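Local coordinates for protein PHO85 cyclin-10 (Saccharomyces cerevisiae, PDB 4KRD) that serves as the cyclin partner of the cyclin-dependent kinase PHO85, forming a holoenzyme that phosphorylates and negatively regulates the glycogen synthase GSY2, at residues His134-Lys146 with Cys162-Leu176. Sequence-based numbering, arbitrary orientation.
Sequences HRMIIAAVRLSTK and CGISKRLLTKLEVSL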
ATOM      1  N   HIS B 134      26.178   5.738   8.305  1.00 35.19           N
ATOM      2  CA  HIS B 134      25.676   7.042   7.871  1.00 37.70           C
ATOM      3  C   HIS B 134      24.684   6.928   6.698  1.00 33.77           C
ATOM      4  O   HIS B 134      23.591   7.507   6.720  1.00 38.77           O
ATOM      5  CB  HIS B 134      26.859   7.936   7.491  1.00 41.33           C
ATOM      6  CG  HIS B 134      26.481   9.351   7.190  1.00 46.88           C
ATOM      7  ND1 HIS B 134      26.472   9.863   5.909  1.00 48.26           N
ATOM      8  CD2 HIS B 134      26.097  10.363   8.001  1.00 48.37           C
ATOM      9  CE1 HIS B 134      26.102  11.130   5.945  1.00 47.18           C
ATOM     10  NE2 HIS B 134      25.863  11.457   7.203  1.00 46.72           N
ATOM     11  N   ARG B 135      25.070   6.172   5.679  1.00 33.88           N
ATOM     12  CA  ARG B 135      24.229   6.001   4.500  1.00 37.96           C
ATOM     13  C   ARG B 135      23.028   5.105   4.790  1.00 35.05           C
ATOM     14  O   ARG B 135      21.986   5.245   4.154  1.00 32.28           O
ATOM     15  CB  ARG B 135      25.047   5.448   3.329  1.00 34.67           C
ATOM     16  CG  ARG B 135      26.026   6.466   2.741  1.00 38.32           C
ATOM     17  CD  ARG B 135      26.760   5.888   1.538  1.00 41.88           C
ATOM     18  NE  ARG B 135      27.626   6.876   0.905  1.00 40.27           N
ATOM     19  CZ  ARG B 135      28.304   6.668  -0.215  1.00 42.03           C
ATOM     20  NH1 ARG B 135      28.215   5.504  -0.846  1.00 41.85           N
ATOM     21  NH2 ARG B 135      29.064   7.634  -0.713  1.00 50.98           N
ATOM     22  N   MET B 136      23.186   4.180   5.736  1.00 36.74           N
ATOM     23  CA  MET B 136      22.081   3.324   6.165  1.00 36.91           C
ATOM     24  C   MET B 136      20.968   4.134   6.829  1.00 36.13           C
ATOM     25  O   MET B 136      19.784   3.884   6.610  1.00 35.60           O
ATOM     26  CB  MET B 136      22.586   2.241   7.119  1.00 39.51           C
ATOM     27  CG  MET B 136      21.514   1.269   7.599  1.00 45.86           C
ATOM     28  SD  MET B 136      20.800   0.245   6.285  1.00 48.02           S
ATOM     29  CE  MET B 136      22.250  -0.654   5.737  1.00 39.11           C
ATOM     30  N   ILE B 137      21.356   5.096   7.655  1.00 29.48           N
ATOM     31  CA  ILE B 137      20.405   5.991   8.310  1.00 33.01           C
ATOM     32  C   ILE B 137      19.611   6.796   7.289  1.00 31.95           C
ATOM     33  O   ILE B 137      18.390   6.895   7.371  1.00 35.78           O
ATOM     34  CB  ILE B 137      21.126   6.947   9.284  1.00 35.84           C
ATOM     35  CG1 ILE B 137      21.567   6.177  10.532  1.00 36.57           C
ATOM     36  CG2 ILE B 137      20.231   8.105   9.668  1.00 35.12           C
ATOM     37  CD1 ILE B 137      22.565   6.933  11.407  1.00 38.78           C
ATOM     38  N   ILE B 138      20.321   7.379   6.334  1.00 31.67           N
ATOM     39  CA  ILE B 138      19.695   8.098   5.235  1.00 34.01           C
ATOM     40  C   ILE B 138      18.618   7.251   4.539  1.00 33.24           C
ATOM     41  O   ILE B 138      17.475   7.680   4.396  1.00 30.84           O
ATOM     42  CB  ILE B 138      20.760   8.535   4.228  1.00 32.56           C
ATOM     43  CG1 ILE B 138      21.690   9.572   4.875  1.00 34.13           C
ATOM     44  CG2 ILE B 138      20.125   9.139   2.983  1.00 32.74           C
ATOM     45  CD1 ILE B 138      22.751  10.086   3.930  1.00 40.08           C
ATOM     46  N   ALA B 139      18.990   6.051   4.113  1.00 32.57           N
ATOM     47  CA  ALA B 139      18.060   5.163   3.395  1.00 36.03           C
ATOM     48  C   ALA B 139      16.854   4.731   4.227  1.00 28.18           C
ATOM     49  O   ALA B 139      15.709   4.740   3.741  1.00 28.56           O
ATOM     50  CB  ALA B 139      18.817   3.931   2.878  1.00 31.97           C
ATOM     51  N   ALA B 140      17.094   4.342   5.484  1.00 28.68           N
ATOM     52  CA  ALA B 140      16.019   3.822   6.332  1.00 31.19           C
ATOM     53  C   ALA B 140      15.007   4.904   6.677  1.00 33.72           C
ATOM     54  O   ALA B 140      13.796   4.653   6.730  1.00 30.59           O
ATOM     55  CB  ALA B 140      16.589   3.176   7.599  1.00 31.13           C
ATOM     56  N   VAL B 141      15.491   6.120   6.907  1.00 33.23           N
ATOM     57  CA  VAL B 141      14.570   7.215   7.165  1.00 28.82           C
ATOM     58  C   VAL B 141      13.758   7.529   5.914  1.00 28.74           C
ATOM     59  O   VAL B 141      12.563   7.713   6.002  1.00 27.86           O
ATOM     60  CB  VAL B 141      15.270   8.489   7.683  1.00 32.91           C
ATOM     61  CG1 VAL B 141      14.296   9.679   7.675  1.00 35.23           C
ATOM     62  CG2 VAL B 141      15.844   8.243   9.092  1.00 34.77           C
ATOM     63  N   ARG B 142      14.412   7.575   4.759  1.00 31.04           N
ATOM     64  CA  ARG B 142      13.742   7.988   3.527  1.00 30.94           C
ATOM     65  C   ARG B 142      12.694   6.969   3.115  1.00 28.65           C
ATOM     66  O   ARG B 142      11.563   7.323   2.781  1.00 32.43           O
ATOM     67  CB  ARG B 142      14.764   8.230   2.402  1.00 31.66           C
ATOM     68  CG  ARG B 142      14.143   8.640   1.055  1.00 31.38           C
ATOM     69  CD  ARG B 142      13.377   9.965   1.149  1.00 30.43           C
ATOM     70  NE  ARG B 142      13.092  10.520  -0.178  1.00 34.05           N
ATOM     71  CZ  ARG B 142      12.334  11.587  -0.389  1.00 34.63           C
ATOM     72  NH1 ARG B 142      11.780  12.211   0.640  1.00 34.93           N
ATOM     73  NH2 ARG B 142      12.126  12.023  -1.620  1.00 33.85           N
ATOM     74  N   LEU B 143      13.062   5.692   3.168  1.00 30.35           N
ATOM     75  CA  LEU B 143      12.153   4.610   2.806  1.00 30.78           C
ATOM     76  C   LEU B 143      10.973   4.591   3.773  1.00 30.96           C
ATOM     77  O   LEU B 143       9.821   4.401   3.378  1.00 29.34           O
ATOM     78  CB  LEU B 143      12.910   3.269   2.832  1.00 28.13           C
ATOM     79  CG  LEU B 143      12.512   2.187   1.833  1.00 39.82           C
ATOM     80  CD1 LEU B 143      12.223   2.802   0.471  1.00 38.22           C
ATOM     81  CD2 LEU B 143      13.604   1.109   1.717  1.00 33.87           C
ATOM     82  N   SER B 144      11.270   4.803   5.050  1.00 26.33           N
ATOM     83  CA  SER B 144      10.245   4.837   6.076  1.00 27.85           C
ATOM     84  C   SER B 144       9.167   5.885   5.787  1.00 32.89           C
ATOM     85  O   SER B 144       7.968   5.586   5.868  1.00 29.44           O
ATOM     86  CB  SER B 144      10.870   5.086   7.461  1.00 29.68           C
ATOM     87  OG  SER B 144       9.845   5.333   8.406  1.00 36.92           O
ATOM     88  N   THR B 145       9.581   7.107   5.451  1.00 31.87           N
ATOM     89  CA  THR B 145       8.613   8.159   5.158  1.00 28.90           C
ATOM     90  C   THR B 145       7.732   7.796   3.955  1.00 32.43           C
ATOM     91  O   THR B 145       6.544   8.100   3.945  1.00 34.00           O
ATOM     92  CB  THR B 145       9.265   9.552   4.904  1.00 32.73           C
ATOM     93  OG1 THR B 145      10.071   9.509   3.719  1.00 27.85           O
ATOM     94  CG2 THR B 145      10.098  10.005   6.111  1.00 34.63           C
ATOM     95  N   LYS B 146       8.314   7.126   2.965  1.00 30.96           N
ATOM     96  CA  LYS B 146       7.579   6.752   1.755  1.00 30.80           C
ATOM     97  C   LYS B 146       6.606   5.585   1.988  1.00 33.59           C
ATOM     98  O   LYS B 146       5.593   5.470   1.303  1.00 36.38           O
ATOM     99  CB  LYS B 146       8.554   6.438   0.614  1.00 30.91           C
ATOM    100  CG  LYS B 146       9.191   7.677   0.023  1.00 35.22           C
ATOM    101  CD  LYS B 146       9.975   7.417  -1.249  1.00 30.30           C
ATOM    102  CE  LYS B 146      10.453   8.736  -1.862  1.00 35.40           C
ATOM    103  NZ  LYS B 146      11.239   8.547  -3.106  1.00 35.91           N
ATOM    104  N   CYS B 162      20.480  15.740   4.122  1.00 46.58           N
ATOM    105  CA  CYS B 162      21.414  14.646   4.384  1.00 43.35           C
ATOM    106  C   CYS B 162      22.794  14.910   3.798  1.00 48.72           C
ATOM    107  O   CYS B 162      23.723  14.114   3.978  1.00 48.02           O
ATOM    108  CB  CYS B 162      20.868  13.331   3.819  1.00 41.16           C
ATOM    109  SG  CYS B 162      19.337  12.774   4.595  1.00 41.16           S
ATOM    110  N   GLY B 163      22.917  16.027   3.087  1.00 47.61           N
ATOM    111  CA  GLY B 163      24.186  16.444   2.534  1.00 49.87           C
ATOM    112  C   GLY B 163      24.722  15.515   1.466  1.00 52.02           C
ATOM    113  O   GLY B 163      25.927  15.299   1.379  1.00 47.96           O
ATOM    114  N   ILE B 164      23.829  14.958   0.652  1.00 45.54           N
ATOM    115  CA  ILE B 164      24.254  14.086  -0.431  1.00 39.78           C
ATOM    116  C   ILE B 164      23.623  14.545  -1.728  1.00 37.42           C
ATOM    117  O   ILE B 164      22.760  15.413  -1.723  1.00 44.23           O
ATOM    118  CB  ILE B 164      23.871  12.609  -0.176  1.00 41.50           C
ATOM    119  CG1 ILE B 164      22.350  12.447  -0.132  1.00 38.06           C
ATOM    120  CG2 ILE B 164      24.501  12.099   1.108  1.00 38.15           C
ATOM    121  CD1 ILE B 164      21.914  11.019   0.066  1.00 39.37           C
ATOM    122  N   SER B 165      24.051  13.960  -2.839  1.00 43.43           N
ATOM    123  CA  SER B 165      23.442  14.262  -4.128  1.00 42.78           C
ATOM    124  C   SER B 165      22.112  13.529  -4.284  1.00 44.77           C
ATOM    125  O   SER B 165      21.868  12.503  -3.644  1.00 41.35           O
ATOM    126  CB  SER B 165      24.375  13.863  -5.266  1.00 43.93           C
ATOM    127  OG  SER B 165      24.577  12.469  -5.265  1.00 45.24           O
ATOM    128  N   LYS B 166      21.254  14.051  -5.146  1.00 42.64           N
ATOM    129  CA  LYS B 166      19.972  13.414  -5.384  1.00 45.74           C
ATOM    130  C   LYS B 166      20.187  12.043  -6.006  1.00 40.88           C
ATOM    131  O   LYS B 166      19.438  11.105  -5.743  1.00 41.06           O
ATOM    132  CB  LYS B 166      19.100  14.299  -6.265  1.00 47.86           C
ATOM    133  CG  LYS B 166      18.700  15.603  -5.586  1.00 49.13           C
ATOM    134  CD  LYS B 166      17.757  16.407  -6.447  1.00 47.66           C
ATOM    135  CE  LYS B 166      18.430  16.797  -7.747  1.00 52.57           C
ATOM    136  NZ  LYS B 166      19.588  17.707  -7.513  1.00 54.71           N
ATOM    137  N   ARG B 167      21.232  11.923  -6.811  1.00 45.01           N
ATOM    138  CA  ARG B 167      21.546  10.658  -7.465  1.00 43.36           C
ATOM    139  C   ARG B 167      21.913   9.591  -6.434  1.00 39.93           C
ATOM    140  O   ARG B 167      21.451   8.454  -6.513  1.00 37.91           O
ATOM    141  CB  ARG B 167      22.657  10.858  -8.500  1.00 48.42           C
ATOM    142  CG  ARG B 167      23.448   9.605  -8.860  1.00 50.89           C
ATOM    143  CD  ARG B 167      24.265   9.824 -10.142  1.00 62.76           C
ATOM    144  NE  ARG B 167      23.425   9.913 -11.342  1.00 69.69           N
ATOM    145  CZ  ARG B 167      22.929  11.043 -11.853  1.00 70.90           C
ATOM    146  NH1 ARG B 167      23.178  12.216 -11.277  1.00 68.16           N
ATOM    147  NH2 ARG B 167      22.178  11.001 -12.951  1.00 67.21           N
ATOM    148  N   LEU B 168      22.729   9.963  -5.455  1.00 39.52           N
ATOM    149  CA  LEU B 168      23.075   9.043  -4.375  1.00 36.80           C
ATOM    150  C   LEU B 168      21.844   8.639  -3.550  1.00 34.41           C
ATOM    151  O   LEU B 168      21.669   7.469  -3.226  1.00 35.88           O
ATOM    152  CB  LEU B 168      24.154   9.646  -3.463  1.00 39.58           C
ATOM    153  CG  LEU B 168      24.587   8.768  -2.284  1.00 40.61           C
ATOM    154  CD1 LEU B 168      25.118   7.424  -2.752  1.00 40.29           C
ATOM    155  CD2 LEU B 168      25.612   9.476  -1.415  1.00 45.35           C
ATOM    156  N   LEU B 169      21.002   9.610  -3.216  1.00 34.56           N
ATOM    157  CA  LEU B 169      19.788   9.347  -2.445  1.00 35.85           C
ATOM    158  C   LEU B 169      18.924   8.277  -3.115  1.00 35.27           C
ATOM    159  O   LEU B 169      18.456   7.342  -2.469  1.00 31.39           O
ATOM    160  CB  LEU B 169      18.977  10.628  -2.235  1.00 35.83           C
ATOM    161  CG  LEU B 169      17.682  10.486  -1.420  1.00 33.36           C
ATOM    162  CD1 LEU B 169      17.910   9.767  -0.092  1.00 30.01           C
ATOM    163  CD2 LEU B 169      17.014  11.822  -1.189  1.00 35.38           C
ATOM    164  N   THR B 170      18.734   8.414  -4.419  1.00 32.91           N
ATOM    165  CA  THR B 170      17.993   7.426  -5.178  1.00 32.41           C
ATOM    166  C   THR B 170      18.668   6.063  -5.095  1.00 33.54           C
ATOM    167  O   THR B 170      17.998   5.045  -4.908  1.00 28.79           O
ATOM    168  CB  THR B 170      17.838   7.858  -6.641  1.00 37.08           C
ATOM    169  OG1 THR B 170      17.166   9.121  -6.669  1.00 35.59           O
ATOM    170  CG2 THR B 170      17.036   6.818  -7.445  1.00 34.48           C
ATOM    171  N   LYS B 171      19.972   6.040  -5.236  1.00 34.41           N
ATOM    172  CA  LYS B 171      20.716   4.818  -5.184  1.00 31.00           C
ATOM    173  C   LYS B 171      20.583   4.125  -3.826  1.00 32.50           C
ATOM    174  O   LYS B 171      20.502   2.932  -3.745  1.00 33.10           O
ATOM    175  CB  LYS B 171      22.166   5.100  -5.512  1.00 20.00           C
ATOM    176  CG  LYS B 171      23.015   3.896  -5.568  1.00 20.00           C
ATOM    177  CD  LYS B 171      24.456   4.221  -5.795  1.00 20.00           C
ATOM    178  CE  LYS B 171      24.720   4.504  -7.239  1.00 20.00           C
ATOM    179  NZ  LYS B 171      25.849   5.473  -7.482  1.00 20.00           N
ATOM    180  N   LEU B 172      20.569   4.909  -2.769  1.00 32.34           N
ATOM    181  CA  LEU B 172      20.423   4.384  -1.419  1.00 37.10           C
ATOM    182  C   LEU B 172      19.008   3.871  -1.113  1.00 32.66           C
ATOM    183  O   LEU B 172      18.865   2.815  -0.499  1.00 29.76           O
ATOM    184  CB  LEU B 172      20.856   5.426  -0.391  1.00 35.98           C
ATOM    185  CG  LEU B 172      22.356   5.769  -0.420  1.00 33.32           C
ATOM    186  CD1 LEU B 172      22.665   6.799   0.640  1.00 36.33           C
ATOM    187  CD2 LEU B 172      23.226   4.501  -0.257  1.00 35.24           C
ATOM    188  N   GLU B 173      17.976   4.608  -1.525  1.00 31.43           N
ATOM    189  CA  GLU B 173      16.594   4.111  -1.394  1.00 32.71           C
ATOM    190  C   GLU B 173      16.446   2.723  -1.996  1.00 31.45           C
ATOM    191  O   GLU B 173      15.876   1.830  -1.383  1.00 27.86           O
ATOM    192  CB  GLU B 173      15.592   5.007  -2.127  1.00 30.03           C
ATOM    193  CG  GLU B 173      15.433   6.399  -1.596  1.00 34.64           C
ATOM    194  CD  GLU B 173      14.461   7.217  -2.454  1.00 33.65           C
ATOM    195  OE1 GLU B 173      14.490   7.088  -3.692  1.00 35.45           O
ATOM    196  OE2 GLU B 173      13.682   7.996  -1.882  1.00 42.50           O
ATOM    197  N   VAL B 174      16.925   2.565  -3.225  1.00 32.10           N
ATOM    198  CA  VAL B 174      16.737   1.322  -3.952  1.00 31.54           C
ATOM    199  C   VAL B 174      17.594   0.203  -3.371  1.00 31.92           C
ATOM    200  O   VAL B 174      17.172  -0.939  -3.332  1.00 29.23           O
ATOM    201  CB  VAL B 174      17.049   1.491  -5.450  1.00 35.30           C
ATOM    202  CG1 VAL B 174      17.002   0.149  -6.159  1.00 34.58           C
ATOM    203  CG2 VAL B 174      16.075   2.467  -6.087  1.00 33.41           C
ATOM    204  N   SER B 175      18.803   0.533  -2.932  1.00 28.19           N
ATOM    205  CA  SER B 175      19.673  -0.468  -2.332  1.00 33.89           C
ATOM    206  C   SER B 175      19.032  -1.081  -1.085  1.00 32.82           C
ATOM    207  O   SER B 175      19.058  -2.294  -0.906  1.00 30.37           O
ATOM    208  CB  SER B 175      21.040   0.135  -1.978  1.00 35.78           C
ATOM    209  OG  SER B 175      21.714   0.574  -3.147  1.00 36.93           O
ATOM    210  N   LEU B 176      18.465  -0.244  -0.219  1.00 25.32           N
ATOM    211  CA  LEU B 176      17.866  -0.768   1.003  1.00 24.86           C
ATOM    212  C   LEU B 176      16.617  -1.560   0.618  1.00 28.09           C
ATOM    213  O   LEU B 176      16.389  -2.662   1.099  1.00 26.16           O
ATOM    214  CB  LEU B 176      17.514   0.355   1.974  1.00 27.48           C
ATOM    215  CG  LEU B 176      16.773  -0.098   3.228  1.00 28.56           C
ATOM    216  CD1 LEU B 176      17.615  -1.159   3.977  1.00 28.76           C
ATOM    217  CD2 LEU B 176      16.432   1.073   4.116  1.00 30.97           C
TER
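Glu-173 receives two basic side chains, Arg-142 and Lys-146, on one carboxylate oxygen. Arg-142 NE lies 3.1 Å from Glu-173 OE2 in a bond bent at the hydrogen (140°). Lys-146 NZ lies 2.8 Å from Glu-173 OE2, on its syn side. Both are salt bridges, and the donors come from opposite faces of the carboxylate; together with the bond of Glu-173 OE1 to the backbone of another protein's chain, they probably limit its rotation. A bend at chi2 turns Arg-142 NE toward Glu-173 OE2. The guanidinium and carboxylate planes are 14° apart, Lys-146 CE lies over one guanidinium face, toward its rim, and Arg-142 NH1 bonds to His-153 O. Replacing Glu-173 by alanine would probably leave Arg-142 NE and Lys-146 NZ without their common counter-charge.

Apolar packing fills the rest. Leu-176 is a knob in a hole formed by Met-136, Ala-139, Ala-140 and Leu-143; Leu-176 CD2 presses on Ala-140 CA at 3.6 Å. The small Ala-139 lets the backbones close in, its CA 5.1 Å from Glu-173 CA. Ile-138 meets Ile-164 tip to tip, Ile-138 CD1 lying 3.9 Å from Ile-164 CG2, and touches Cys-162 and Leu-169. Leu-168 CD2 sits over one face of the Arg-135 guanidinium, whose NH1 bonds to Asn-73 O.

Within the cyclin-family helical domain, the axes of 134-146 and 166-176 cross at -77°, 8.5 Å apart. Helix 99-113 touches Met-136 and Leu-176, and Phe-87 of helix 84-95 packs on Ile-138 and Cys-162. Lys-146 NZ also bonds to the other protein's backbone, so the ion network joins the helix crossing to the subunit interface.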